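PDB 2BJF: bile salt hydrolase/transferase from Clostridium perfringens, which hydrolyses the amide bond of glycine- and taurine-conjugated bile salts, releasing the free bile acid and the amino acid, and can also act as an N-acyltransferase. Local coordinates for residues I33-K38 / N308-E313. Sequence-based numbering, arbitrary orientation.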
ATOM      1  N   ILE A  33      21.325  28.152 -28.437  1.00 10.16           N
ATOM      2  CA  ILE A  33      22.148  27.964 -29.630  1.00 10.14           C
ATOM      3  C   ILE A  33      21.369  28.448 -30.854  1.00 10.20           C
ATOM      4  O   ILE A  33      20.271  27.956 -31.119  1.00 10.02           O
ATOM      5  CB  ILE A  33      22.573  26.482 -29.831  1.00 10.16           C
ATOM      6  CG1 ILE A  33      23.157  25.895 -28.540  1.00  9.94           C
ATOM      7  CG2 ILE A  33      23.574  26.366 -30.981  1.00 10.35           C
ATOM      8  CD1 ILE A  33      23.423  24.393 -28.598  1.00 10.08           C
ATOM      9  N   PRO A  34      21.931  29.419 -31.601  1.00 10.44           N
ATOM     10  CA  PRO A  34      21.259  29.941 -32.793  1.00 10.64           C
ATOM     11  C   PRO A  34      21.318  28.969 -33.974  1.00 11.01           C
ATOM     12  O   PRO A  34      21.975  27.927 -33.887  1.00 10.99           O
ATOM     13  CB  PRO A  34      22.051  31.213 -33.108  1.00 10.64           C
ATOM     14  CG  PRO A  34      23.413  30.943 -32.581  1.00 10.55           C
ATOM     15  CD  PRO A  34      23.224  30.086 -31.360  1.00 10.37           C
ATOM     16  N   ARG A  35      20.630  29.317 -35.060  1.00 11.37           N
ATOM     17  CA  ARG A  35      20.662  28.541 -36.302  1.00 11.88           C
ATOM     18  C   ARG A  35      22.061  28.541 -36.905  1.00 12.14           C
ATOM     19  O   ARG A  35      22.837  29.478 -36.682  1.00 12.15           O
ATOM     20  CB  ARG A  35      19.706  29.138 -37.337  1.00 11.83           C
ATOM     21  CG  ARG A  35      18.242  29.172 -36.951  1.00 11.85           C
ATOM     22  CD  ARG A  35      17.528  30.209 -37.803  1.00 11.51           C
ATOM     23  NE  ARG A  35      16.099  30.298 -37.516  1.00 11.39           N
ATOM     24  CZ  ARG A  35      15.316  31.303 -37.902  1.00 11.33           C
ATOM     25  NH1 ARG A  35      15.819  32.324 -38.587  1.00 11.17           N
ATOM     26  NH2 ARG A  35      14.025  31.291 -37.596  1.00 11.54           N
ATOM     27  N   ASN A  36      22.372  27.493 -37.668  0.50 12.37           N
ATOM     28  CA  ASN A  36      23.630  27.395 -38.421  0.50 12.65           C
ATOM     29  C   ASN A  36      24.890  27.516 -37.549  0.50 12.83           C
ATOM     30  O   ASN A  36      25.918  28.039 -37.986  0.50 12.84           O
ATOM     31  CB  ASN A  36      23.640  28.415 -39.574  0.50 12.74           C
ATOM     32  CG  ASN A  36      24.693  28.109 -40.627  0.50 12.90           C
ATOM     33  OD1 ASN A  36      25.534  28.955 -40.937  0.50 13.39           O
ATOM     34  ND2 ASN A  36      24.653  26.901 -41.181  0.50 13.35           N
ATOM     35  N   PHE A  37      24.800  27.027 -36.313  1.00 12.96           N
ATOM     36  CA  PHE A  37      25.943  27.039 -35.400  1.00 13.39           C
ATOM     37  C   PHE A  37      26.623  25.676 -35.357  1.00 13.88           C
ATOM     38  O   PHE A  37      25.989  24.663 -35.055  1.00 13.84           O
ATOM     39  CB  PHE A  37      25.540  27.480 -33.987  1.00 13.47           C
ATOM     40  CG  PHE A  37      26.712  27.715 -33.072  1.00 13.40           C
ATOM     41  CD1 PHE A  37      27.328  28.963 -33.016  1.00 13.67           C
ATOM     42  CD2 PHE A  37      27.212  26.686 -32.278  1.00 13.84           C
ATOM     43  CE1 PHE A  37      28.419  29.184 -32.178  1.00 13.73           C
ATOM     44  CE2 PHE A  37      28.304  26.896 -31.441  1.00 13.75           C
ATOM     45  CZ  PHE A  37      28.907  28.149 -31.389  1.00 13.86           C
ATOM     46  N   LYS A  38      27.919  25.670 -35.656  1.00 14.46           N
ATOM     47  CA  LYS A  38      28.705  24.442 -35.695  1.00 15.15           C
ATOM     48  C   LYS A  38      29.267  24.099 -34.315  1.00 15.40           C
ATOM     49  O   LYS A  38      30.091  24.835 -33.763  1.00 15.43           O
ATOM     50  CB  LYS A  38      29.822  24.563 -36.739  1.00 15.04           C
ATOM     51  CG  LYS A  38      30.699  23.321 -36.891  1.00 15.44           C
ATOM     52  CD  LYS A  38      31.635  23.417 -38.102  1.00 15.79           C
ATOM     53  CE  LYS A  38      32.581  24.616 -38.035  1.00 17.21           C
ATOM     54  NZ  LYS A  38      33.498  24.578 -36.859  1.00 18.34           N
ATOM     55  N   ASN A 308      18.408  36.506 -30.951  1.00 10.97           N
ATOM     56  CA  ASN A 308      18.642  36.426 -32.388  1.00 10.88           C
ATOM     57  C   ASN A 308      18.828  34.978 -32.819  1.00 10.84           C
ATOM     58  O   ASN A 308      19.861  34.364 -32.539  1.00 10.80           O
ATOM     59  CB  ASN A 308      19.851  37.270 -32.807  1.00 10.83           C
ATOM     60  CG  ASN A 308      19.917  37.497 -34.313  1.00 10.74           C
ATOM     61  OD1 ASN A 308      19.099  36.974 -35.074  1.00  9.99           O
ATOM     62  ND2 ASN A 308      20.896  38.284 -34.749  1.00 10.69           N
ATOM     63  N   LEU A 309      17.821  34.441 -33.501  1.00 10.93           N
ATOM     64  CA  LEU A 309      17.885  33.072 -34.011  1.00 11.08           C
ATOM     65  C   LEU A 309      18.923  32.941 -35.126  1.00 11.12           C
ATOM     66  O   LEU A 309      19.404  31.842 -35.403  1.00 11.01           O
ATOM     67  CB  LEU A 309      16.508  32.589 -34.485  1.00 11.17           C
ATOM     68  CG  LEU A 309      15.309  32.674 -33.525  1.00 11.66           C
ATOM     69  CD1 LEU A 309      14.102  31.968 -34.129  1.00 12.27           C
ATOM     70  CD2 LEU A 309      15.610  32.113 -32.134  1.00 12.18           C
ATOM     71  N   ASP A 310      19.265  34.069 -35.749  1.00 11.21           N
ATOM     72  CA  ASP A 310      20.306  34.125 -36.776  1.00 11.46           C
ATOM     73  C   ASP A 310      21.648  34.605 -36.209  1.00 11.54           C
ATOM     74  O   ASP A 310      22.516  35.069 -36.955  1.00 11.57           O
ATOM     75  CB  ASP A 310      19.870  35.031 -37.934  1.00 11.33           C
ATOM     76  CG  ASP A 310      18.667  34.488 -38.688  1.00 11.71           C
ATOM     77  OD1 ASP A 310      18.609  33.264 -38.943  1.00 11.50           O
ATOM     78  OD2 ASP A 310      17.782  35.295 -39.041  1.00 12.00           O
ATOM     79  N   GLY A 311      21.812  34.483 -34.892  1.00 11.73           N
ATOM     80  CA  GLY A 311      23.043  34.888 -34.206  1.00 11.96           C
ATOM     81  C   GLY A 311      24.236  34.003 -34.521  1.00 12.18           C
ATOM     82  O   GLY A 311      24.102  32.987 -35.206  1.00 12.27           O
ATOM     83  N   ASN A 312      25.404  34.386 -34.010  1.00 12.38           N
ATOM     84  CA  ASN A 312      26.655  33.686 -34.318  1.00 12.63           C
ATOM     85  C   ASN A 312      27.357  33.050 -33.111  1.00 12.79           C
ATOM     86  O   ASN A 312      28.434  32.463 -33.252  1.00 12.84           O
ATOM     87  CB  ASN A 312      27.620  34.617 -35.075  1.00 12.61           C
ATOM     88  CG  ASN A 312      27.992  35.866 -34.280  1.00 12.72           C
ATOM     89  OD1 ASN A 312      27.845  35.919 -33.057  1.00 12.92           O
ATOM     90  ND2 ASN A 312      28.489  36.879 -34.982  1.00 13.30           N
ATOM     91  N   GLU A 313      26.743  33.167 -31.937  1.00 12.97           N
ATOM     92  CA  GLU A 313      27.343  32.679 -30.696  1.00 13.27           C
ATOM     93  C   GLU A 313      26.341  31.936 -29.825  1.00 12.91           C
ATOM     94  O   GLU A 313      25.142  32.221 -29.860  1.00 12.77           O
ATOM     95  CB  GLU A 313      27.910  33.844 -29.882  1.00 13.29           C
ATOM     96  CG  GLU A 313      29.222  34.429 -30.386  1.00 14.26           C
ATOM     97  CD  GLU A 313      29.768  35.512 -29.465  1.00 14.37           C
ATOM     98  OE1 GLU A 313      29.029  35.973 -28.563  1.00 16.60           O
ATOM     99  OE2 GLU A 313      30.940  35.906 -29.641  1.00 16.53           O
TER
HETATM  100  O   HOH W   1      22.873  31.938 -37.793  1.00 19.25           O
HETATM  101  O   HOH W   2      25.299  30.498 -35.675  1.00 19.43           O
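The type I beta turn N308-G311 and the two residues after it, N312 and E313, in the loop leading into strand 315-318, lie against P34, R35 and F37, in the loop that leaves strand 29-33. Those two strands pair antiparallel in a sheet of the Ntn-hydrolase fold, and the contact lies at the protein surface, away from the bile-acid and taurine sites. The turn closes through G311 N to N308 O, and the N308 side chain adds an Asx turn, its OD1 accepting from D310 N at 3.0 Å. L309 O, in the turn, accepts from R35 N over 2.8 Å in a nearly straight bond (161°). The R35 chain, extended from CG to NE, passes obliquely across L309 and D310. L309 CB sits 3.8 Å above the centre of one face of the R35 guanidinium, while D310 comes in at the edge and completes a salt bridge. The bond from R35 NH1 lies close to the guanidinium plane but meets D310 OD1 from above the carboxylate, the two planes being turned 55° apart. NH2 of R35 bridges to E73, and two carboxylates on different nitrogens would hold the rotation of the guanidinium group. P34 lays its ring beside a row of backbone carbonyls: CG is 3.4 Å from G311 O, and CD comes to 3.2 Å from E313 O. Two waters finish the seam by each donating to both R35 O and G311 O, joining two carbonyls that cannot bond to one another. Beyond them stands F37, its CG anti to the backbone N (chi1 -171°), a setting that carries the ring to the second loop; there its CE1 edge meets N312 O, in the ring plane, at 3.5 Å.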